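Local coordinates for DNA gyrase, B subunit, truncated (Myxococcus xanthus, PDB 3CWV), which probably binds ATP and takes part, as the B subunit of a type II topoisomerase, in the ATP-dependent breakage, passage and rejoining of double-stranded DNA, at residues C51-G60 and L188-Q196; V272-L280 and R288-V296. One frame throughout, in Å; residues are numbered along the deposited sequence.

How the contacts relate
The two contacts lie on opposite sides of the chain's centre, their own centres 40 Å apart and their nearest atoms about 22 Å apart, and they share no helix or strand. Contact 1 joins two neighbouring strands inside the eight-stranded sheet, across 127 intervening residues; its middle is buried, while the residues at its ends are more exposed. Contact 2 is local: only seven residues separate helix 267-284 from the segment packed on it, farther from the centre of the chain. Main-chain hydrogen bonds dominate contact 1, with aliphatic and aromatic side chains on one face. In contact 2 the bonds across come from arginine side chains, beside an apolar patch of leucine, valine and aromatic residues.

Contact 1 of 2, residues C51-G60 and L188-Q196; sequences CRDVVLEVGG and LRVSFADLQ
Leu56 and Phe192 sit side by side on two adjacent parallel strands, 53-58 and 189-194, within the mixed sheet of the amino-terminal ATPase-type domain, the GHKL fold of GyrB relatives. The axes run 4.7 Å apart at 16°. Six main-chain hydrogen bonds form the parallel ladder: Val54 and Leu56 bond through both N and O, Val58 through N, and Arg52 through O to Arg189 N. The straightest is Leu56 N to Ser191 O, 2.8 Å with an angle of 179° at the hydrogen.

Apolar packing belongs to the face carrying Val54, Leu56, Val58, Val190 and Phe192, which helices 28-47 and 171-184 cover, so branched and aromatic residues suit it. Leu56 and Phe192 both hold CG anti to the backbone N, which brings Leu56 CD2 to the ring edge, 3.8 Å from Phe192 CD1. Val58 CG2 approaches the same ring obliquely, 3.6 Å from Phe192 CE1. Just before strand 189-194, Leu188 CD1 meets Val54 CG2 at 3.9 Å.

The other face is more polar. Asp53 and Arg189 run alongside each other, yet Asp53 OD1 meets Arg189 CD, its methylene, rather than the guanidinium; Asp53 OD2 is bonded to Thr69. Small Ala193 accommodates the stem of Glu57, which Leu195 crosses at about a right angle.

Two waters bridge the strands: one links Val54 O to Ser191 OG, and a second donates to Asp194 OD1 and, at 3.0 Å from its oxygen, to Val58 O, past the end of the ladder.

Contact 2 of 2, residues V272-L280 and R288-V296; sequences VTQALRGAL and RGAFPWARV
Gly278 of helix 267-284 and Arg288 bring their CA atoms within 5.7 Å where the returning chain makes a 3-10 turn at 288-290, before Pro292 takes the N-cap position of helix 293-296.

Both arginines donate to main-chain carbonyls of the other segment, a role for which long side chains with several N-H donors are well suited. Arg277 NH2 donates to Arg288 O at 2.7 Å, nearly straight at 172°. That oxygen lies in the guanidinium plane, but the donor stands well above the carbonyl plane, and Phe291 N reaches the same oxygen from the opposite face. A bend at chi3 (60°) turns the Arg277 chain so that NE also makes a weak bond to Phe291 O. From the other side of the contact Arg288, extended from CG to NE, grips Gln274 O side-on with NE and NH2, at 3.1 and 3.0 Å from that oxygen. Since Gln274 O also accepts from Gly278 N within the helix, three donors share it. The absence of a side chain at Gly278 lets Arg288 NE come within 3.5 Å of Gly278 CA. Gln274 NE2 lies over one face of the Arg288 guanidinium, toward its rim, with the two planes 31° apart.

Apolar groups fill the flanks. Thr273 sets its CG2 methyl over the six-membered ring of Trp293, 3.5 Å from the centroid, a CH-pi contact; Leu276 CD2 touches the indole edge. Leu280 CB sits over the centre of the Phe291 ring, while Leu280 CD1 and Val296 CG2 meet tip to tip at 3.9 Å.

The arrangement packs helix 267-284 and the segment after it beside the five-stranded sheet of the GyrB transducer domain, of the ribosomal protein S5-like fold, where Leu276 and Trp293 extend the contact to strands 237-245 and 300-307.

Contact 1 of 2, residues C51-G60 and L188-Q196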
loop_
_atom_site.group_PDB
_atom_site.type_symbol
_atom_site.label_atom_id
_atom_site.label_comp_id
_atom_site.label_asym_id
_atom_site.label_seq_id
_atom_site.Cartn_x
_atom_site.Cartn_y
_atom_site.Cartn_z
ATOM N N CYS A 51 10.413 -7.741 -4.266
ATOM C CA CYS A 51 10.651 -7.671 -2.822
ATOM C C CYS A 51 9.790 -8.701 -2.136
ATOM O O CYS A 51 8.569 -8.718 -2.329
ATOM C CB CYS A 51 10.320 -6.273 -2.285
ATOM S SG CYS A 51 10.492 -6.208 -0.453
ATOM N N ARG A 52 10.424 -9.563 -1.344
ATOM C CA ARG A 52 9.718 -10.626 -0.643
ATOM C C ARG A 52 9.547 -10.375 0.854
ATOM O O ARG A 52 8.744 -11.058 1.488
ATOM C CB ARG A 52 10.454 -11.955 -0.823
ATOM C CG ARG A 52 10.461 -12.440 -2.295
ATOM C CD ARG A 52 11.347 -13.686 -2.445
ATOM N NE ARG A 52 11.486 -14.059 -3.856
ATOM C CZ ARG A 52 12.554 -14.655 -4.383
ATOM N NH1 ARG A 52 13.604 -14.947 -3.621
ATOM N NH2 ARG A 52 12.577 -14.948 -5.680
ATOM N N ASP A 53 10.339 -9.459 1.420
ATOM C CA ASP A 53 10.326 -9.196 2.881
ATOM C C ASP A 53 10.484 -7.704 3.153
ATOM O O ASP A 53 11.320 -7.045 2.528
ATOM C CB ASP A 53 11.446 -9.928 3.636
ATOM C CG ASP A 53 11.539 -11.392 3.276
ATOM O OD1 ASP A 53 11.011 -12.218 4.035
ATOM O OD2 ASP A 53 12.126 -11.700 2.217
ATOM N N VAL A 54 9.689 -7.195 4.099
ATOM C CA VAL A 54 9.749 -5.800 4.545
ATOM C C VAL A 54 9.656 -5.811 6.066
ATOM O O VAL A 54 8.741 -6.442 6.623
ATOM C CB VAL A 54 8.525 -4.978 4.002
ATOM C CG1 VAL A 54 8.560 -3.523 4.538
ATOM C CG2 VAL A 54 8.487 -4.990 2.499
ATOM N N VAL A 55 10.591 -5.143 6.733
ATOM C CA VAL A 55 10.577 -4.999 8.196
ATOM C C VAL A 55 10.576 -3.519 8.589
ATOM O O VAL A 55 11.478 -2.775 8.220
ATOM C CB VAL A 55 11.804 -5.631 8.828
ATOM C CG1 VAL A 55 11.690 -5.610 10.383
ATOM C CG2 VAL A 55 11.951 -7.076 8.328
ATOM N N LEU A 56 9.572 -3.114 9.361
ATOM C CA LEU A 56 9.479 -1.760 9.881
ATOM C C LEU A 56 9.774 -1.805 11.384
ATOM O O LEU A 56 9.203 -2.612 12.144
ATOM C CB LEU A 56 8.089 -1.168 9.612
ATOM C CG LEU A 56 7.875 0.232 10.187
ATOM C CD1 LEU A 56 8.781 1.218 9.416
ATOM C CD2 LEU A 56 6.421 0.694 10.111
ATOM N N GLU A 57 10.654 -0.927 11.819
ATOM C CA GLU A 57 11.105 -0.951 13.203
ATOM C C GLU A 57 10.994 0.451 13.785
ATOM O O GLU A 57 11.474 1.430 13.200
ATOM C CB GLU A 57 12.543 -1.442 13.219
ATOM C CG GLU A 57 13.131 -1.789 14.527
ATOM C CD GLU A 57 14.487 -2.450 14.327
ATOM O OE1 GLU A 57 15.521 -1.756 14.471
ATOM O OE2 GLU A 57 14.511 -3.655 13.985
ATOM N N VAL A 58 10.327 0.552 14.931
ATOM C CA VAL A 58 10.237 1.820 15.662
ATOM C C VAL A 58 11.055 1.674 16.953
ATOM O O VAL A 58 10.935 0.684 17.668
ATOM C CB VAL A 58 8.766 2.206 15.981
ATOM C CG1 VAL A 58 8.680 3.623 16.537
ATOM C CG2 VAL A 58 7.933 2.101 14.744
ATOM N N GLY A 59 11.926 2.630 17.206
ATOM C CA GLY A 59 12.749 2.587 18.399
ATOM C C GLY A 59 12.195 3.555 19.420
ATOM O O GLY A 59 11.338 4.391 19.097
ATOM N N GLY A 60 12.691 3.448 20.651
ATOM C CA GLY A 60 12.311 4.362 21.730
ATOM C C GLY A 60 12.796 5.782 21.511
ATOM O O GLY A 60 12.233 6.724 22.062
ATOM N N LEU A 188 3.685 -11.076 0.158
ATOM C CA LEU A 188 4.723 -10.256 0.791
ATOM C C LEU A 188 4.740 -10.510 2.316
ATOM O O LEU A 188 3.686 -10.483 2.955
ATOM C CB LEU A 188 4.423 -8.767 0.559
ATOM C CG LEU A 188 5.418 -7.763 1.151
ATOM C CD1 LEU A 188 6.831 -7.988 0.591
ATOM C CD2 LEU A 188 4.951 -6.314 0.916
ATOM N N ARG A 189 5.922 -10.775 2.877
ATOM C CA ARG A 189 6.116 -10.863 4.340
ATOM C C ARG A 189 6.415 -9.492 4.923
ATOM O O ARG A 189 7.403 -8.856 4.543
ATOM C CB ARG A 189 7.265 -11.831 4.666
ATOM C CG ARG A 189 6.932 -13.251 4.221
ATOM C CD ARG A 189 8.043 -14.220 4.457
ATOM N NE ARG A 189 7.596 -15.569 4.100
ATOM C CZ ARG A 189 6.862 -16.364 4.885
ATOM N NH1 ARG A 189 6.483 -15.962 6.101
ATOM N NH2 ARG A 189 6.506 -17.572 4.447
ATOM N N VAL A 190 5.544 -9.001 5.807
ATOM C CA VAL A 190 5.736 -7.660 6.335
ATOM C C VAL A 190 5.775 -7.794 7.846
ATOM O O VAL A 190 4.903 -8.441 8.410
ATOM C CB VAL A 190 4.552 -6.720 6.024
ATOM C CG1 VAL A 190 4.838 -5.328 6.590
ATOM C CG2 VAL A 190 4.290 -6.626 4.508
ATOM N N SER A 191 6.782 -7.200 8.487
ATOM C CA SER A 191 6.924 -7.286 9.935
ATOM C C SER A 191 6.974 -5.898 10.559
ATOM O O SER A 191 7.526 -4.955 9.975
ATOM C CB SER A 191 8.208 -8.035 10.296
ATOM O OG SER A 191 8.125 -9.390 9.867
ATOM N N PHE A 192 6.410 -5.794 11.756
ATOM C CA PHE A 192 6.512 -4.582 12.535
ATOM C C PHE A 192 7.230 -4.920 13.850
ATOM O O PHE A 192 6.755 -5.745 14.605
ATOM C CB PHE A 192 5.113 -4.021 12.777
ATOM C CG PHE A 192 5.116 -2.763 13.560
ATOM C CD1 PHE A 192 5.582 -1.577 12.983
ATOM C CD2 PHE A 192 4.660 -2.748 14.884
ATOM C CE1 PHE A 192 5.602 -0.379 13.715
ATOM C CE2 PHE A 192 4.685 -1.557 15.626
ATOM C CZ PHE A 192 5.147 -0.368 15.035
ATOM N N ALA A 193 8.380 -4.296 14.106
ATOM C CA ALA A 193 9.186 -4.583 15.286
ATOM C C ALA A 193 9.108 -3.426 16.264
ATOM O O ALA A 193 9.578 -2.315 15.997
ATOM C CB ALA A 193 10.627 -4.857 14.909
ATOM N N ASP A 194 8.457 -3.703 17.385
ATOM C CA ASP A 194 8.269 -2.772 18.483
ATOM C C ASP A 194 9.393 -3.078 19.482
ATOM O O ASP A 194 9.222 -3.881 20.405
ATOM C CB ASP A 194 6.904 -3.071 19.094
ATOM C CG ASP A 194 6.375 -1.949 19.957
ATOM O OD1 ASP A 194 7.178 -1.240 20.600
ATOM O OD2 ASP A 194 5.133 -1.803 19.990
ATOM N N LEU A 195 10.560 -2.481 19.265
ATOM C CA LEU A 195 11.767 -2.814 20.035
ATOM C C LEU A 195 11.607 -2.673 21.558
ATOM O O LEU A 195 12.165 -3.453 22.339
ATOM C CB LEU A 195 12.937 -1.955 19.559
ATOM C CG LEU A 195 13.333 -2.160 18.094
ATOM C CD1 LEU A 195 14.620 -1.406 17.775
ATOM C CD2 LEU A 195 13.493 -3.659 17.805
ATOM N N GLN A 196 10.855 -1.660 21.960
ATOM C CA GLN A 196 10.565 -1.418 23.370
ATOM C C GLN A 196 9.857 -2.615 24.023
ATOM O O GLN A 196 10.293 -3.105 25.072
ATOM C CB GLN A 196 9.727 -0.137 23.527
ATOM C CG GLN A 196 10.493 1.138 23.280
ATOM C CD GLN A 196 9.952 2.295 24.091
ATOM O OE1 GLN A 196 8.964 2.930 23.714
ATOM N NE2 GLN A 196 10.603 2.580 25.222
HETATM O O HOH W 1 9.049 -9.607 7.377
HETATM O O HOH W 2 9.310 0.697 20.163
#

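Contact 2 of 2, residues V272-L280 and R288-V296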
loop_
_atom_site.group_PDB
_atom_site.type_symbol
_atom_site.label_atom_id
_atom_site.label_comp_id
_atom_site.label_asym_id
_atom_site.label_seq_id
_atom_site.Cartn_x
_atom_site.Cartn_y
_atom_site.Cartn_z
ATOM N N VAL A 272 -17.116 -2.829 -10.139
ATOM C CA VAL A 272 -17.506 -3.962 -9.309
ATOM C C VAL A 272 -18.969 -3.853 -8.927
ATOM O O VAL A 272 -19.707 -4.811 -9.050
ATOM C CB VAL A 272 -16.616 -4.124 -8.039
ATOM C CG1 VAL A 272 -17.150 -5.283 -7.119
ATOM C CG2 VAL A 272 -15.153 -4.402 -8.435
ATOM N N THR A 273 -19.393 -2.691 -8.453
ATOM C CA THR A 273 -20.745 -2.573 -7.961
ATOM C C THR A 273 -21.746 -2.663 -9.117
ATOM O O THR A 273 -22.825 -3.242 -8.963
ATOM C CB THR A 273 -20.964 -1.284 -7.178
ATOM O OG1 THR A 273 -20.768 -0.166 -8.046
ATOM C CG2 THR A 273 -19.994 -1.196 -5.995
ATOM N N GLN A 274 -21.374 -2.131 -10.279
ATOM C CA GLN A 274 -22.237 -2.227 -11.450
ATOM C C GLN A 274 -22.380 -3.667 -11.912
ATOM O O GLN A 274 -23.481 -4.100 -12.296
ATOM C CB GLN A 274 -21.744 -1.318 -12.587
ATOM C CG GLN A 274 -21.999 0.184 -12.297
ATOM C CD GLN A 274 -23.495 0.526 -12.178
ATOM O OE1 GLN A 274 -24.021 0.751 -11.079
ATOM N NE2 GLN A 274 -24.182 0.542 -13.314
ATOM N N ALA A 275 -21.277 -4.410 -11.871
ATOM C CA ALA A 275 -21.283 -5.828 -12.221
ATOM C C ALA A 275 -22.176 -6.642 -11.274
ATOM O O ALA A 275 -22.928 -7.502 -11.725
ATOM C CB ALA A 275 -19.853 -6.384 -12.230
ATOM N N LEU A 276 -22.106 -6.352 -9.972
ATOM C CA LEU A 276 -22.895 -7.084 -8.966
ATOM C C LEU A 276 -24.388 -6.730 -9.018
ATOM O O LEU A 276 -25.253 -7.621 -9.045
ATOM C CB LEU A 276 -22.359 -6.825 -7.551
ATOM C CG LEU A 276 -23.059 -7.510 -6.360
ATOM C CD1 LEU A 276 -23.183 -9.028 -6.529
ATOM C CD2 LEU A 276 -22.359 -7.181 -5.068
ATOM N N ARG A 277 -24.690 -5.436 -9.016
ATOM C CA ARG A 277 -26.071 -4.969 -9.148
ATOM C C ARG A 277 -26.726 -5.507 -10.415
ATOM O O ARG A 277 -27.927 -5.784 -10.424
ATOM C CB ARG A 277 -26.118 -3.444 -9.159
ATOM C CG ARG A 277 -25.919 -2.801 -7.807
ATOM C CD ARG A 277 -26.055 -1.296 -7.935
ATOM N NE ARG A 277 -27.382 -0.953 -8.443
ATOM C CZ ARG A 277 -27.736 0.243 -8.899
ATOM N NH1 ARG A 277 -26.861 1.238 -8.912
ATOM N NH2 ARG A 277 -28.973 0.441 -9.342
ATOM N N GLY A 278 -25.925 -5.657 -11.470
ATOM C CA GLY A 278 -26.365 -6.180 -12.747
ATOM C C GLY A 278 -26.568 -7.688 -12.785
ATOM O O GLY A 278 -27.441 -8.189 -13.509
ATOM N N ALA A 279 -25.737 -8.412 -12.035
ATOM C CA ALA A 279 -25.861 -9.850 -11.909
ATOM C C ALA A 279 -27.137 -10.161 -11.144
ATOM O O ALA A 279 -27.887 -11.046 -11.533
ATOM C CB ALA A 279 -24.645 -10.438 -11.193
ATOM N N LEU A 280 -27.389 -9.409 -10.079
ATOM C CA LEU A 280 -28.601 -9.580 -9.287
ATOM C C LEU A 280 -29.858 -9.265 -10.093
ATOM O O LEU A 280 -30.796 -10.058 -10.107
ATOM C CB LEU A 280 -28.552 -8.734 -8.014
ATOM C CG LEU A 280 -27.447 -9.134 -7.034
ATOM C CD1 LEU A 280 -27.410 -8.168 -5.893
ATOM C CD2 LEU A 280 -27.631 -10.556 -6.530
ATOM N N ARG A 288 -31.650 -3.031 -12.677
ATOM C CA ARG A 288 -30.613 -2.563 -11.742
ATOM C C ARG A 288 -31.162 -1.654 -10.648
ATOM O O ARG A 288 -30.666 -1.672 -9.521
ATOM C CB ARG A 288 -29.480 -1.833 -12.477
ATOM C CG ARG A 288 -28.389 -2.732 -13.050
ATOM C CD ARG A 288 -27.078 -1.952 -13.262
ATOM N NE ARG A 288 -25.966 -2.839 -13.617
ATOM C CZ ARG A 288 -25.537 -3.055 -14.859
ATOM N NH1 ARG A 288 -26.114 -2.441 -15.882
ATOM N NH2 ARG A 288 -24.533 -3.888 -15.083
ATOM N N GLY A 289 -32.178 -0.858 -10.983
ATOM C CA GLY A 289 -32.806 0.050 -10.021
ATOM C C GLY A 289 -33.502 -0.665 -8.875
ATOM O O GLY A 289 -33.711 -0.090 -7.803
ATOM N N ALA A 290 -33.854 -1.928 -9.107
ATOM C CA ALA A 290 -34.447 -2.788 -8.079
ATOM C C ALA A 290 -33.422 -3.141 -7.004
ATOM O O ALA A 290 -33.780 -3.467 -5.865
ATOM C CB ALA A 290 -35.007 -4.052 -8.708
ATOM N N PHE A 291 -32.145 -3.062 -7.373
ATOM C CA PHE A 291 -31.059 -3.355 -6.454
ATOM C C PHE A 291 -30.134 -2.162 -6.240
ATOM O O PHE A 291 -29.010 -2.159 -6.737
ATOM C CB PHE A 291 -30.276 -4.571 -6.954
ATOM C CG PHE A 291 -31.082 -5.833 -6.944
ATOM C CD1 PHE A 291 -31.226 -6.568 -5.773
ATOM C CD2 PHE A 291 -31.725 -6.274 -8.092
ATOM C CE1 PHE A 291 -31.987 -7.735 -5.753
ATOM C CE2 PHE A 291 -32.495 -7.442 -8.077
ATOM C CZ PHE A 291 -32.627 -8.167 -6.904
ATOM N N PRO A 292 -30.590 -1.158 -5.468
ATOM C CA PRO A 292 -29.717 -0.026 -5.212
ATOM C C PRO A 292 -28.546 -0.497 -4.363
ATOM O O PRO A 292 -28.678 -1.482 -3.632
ATOM C CB PRO A 292 -30.606 0.938 -4.413
ATOM C CG PRO A 292 -31.614 0.092 -3.782
ATOM C CD PRO A 292 -31.878 -1.017 -4.766
ATOM N N TRP A 293 -27.413 0.188 -4.471
ATOM C CA TRP A 293 -26.203 -0.256 -3.798
ATOM C C TRP A 293 -26.357 -0.245 -2.282
ATOM O O TRP A 293 -25.876 -1.158 -1.606
ATOM C CB TRP A 293 -24.959 0.544 -4.232
ATOM C CG TRP A 293 -23.754 0.007 -3.553
ATOM C CD1 TRP A 293 -23.057 0.588 -2.532
ATOM C CD2 TRP A 293 -23.154 -1.269 -3.780
ATOM N NE1 TRP A 293 -22.038 -0.240 -2.127
ATOM C CE2 TRP A 293 -22.073 -1.388 -2.875
ATOM C CE3 TRP A 293 -23.416 -2.322 -4.667
ATOM C CZ2 TRP A 293 -21.245 -2.514 -2.839
ATOM C CZ3 TRP A 293 -22.590 -3.445 -4.628
ATOM C CH2 TRP A 293 -21.523 -3.531 -3.718
ATOM N N ALA A 294 -27.047 0.766 -1.759
ATOM C CA ALA A 294 -27.307 0.869 -0.325
ATOM C C ALA A 294 -27.982 -0.382 0.255
ATOM O O ALA A 294 -27.733 -0.741 1.408
ATOM C CB ALA A 294 -28.140 2.103 -0.025
ATOM N N ARG A 295 -28.837 -1.028 -0.539
ATOM C CA ARG A 295 -29.512 -2.256 -0.117
ATOM C C ARG A 295 -28.583 -3.454 -0.272
ATOM O O ARG A 295 -28.359 -4.208 0.680
ATOM C CB ARG A 295 -30.812 -2.476 -0.910
ATOM C CG ARG A 295 -32.031 -1.746 -0.337
ATOM N N VAL A 296 -28.034 -3.616 -1.475
ATOM C CA VAL A 296 -27.108 -4.708 -1.770
ATOM C C VAL A 296 -25.966 -4.767 -0.754
ATOM O O VAL A 296 -25.556 -5.852 -0.348
ATOM C CB VAL A 296 -26.543 -4.601 -3.201
ATOM C CG1 VAL A 296 -25.511 -5.695 -3.469
ATOM C CG2 VAL A 296 -27.663 -4.692 -4.214
#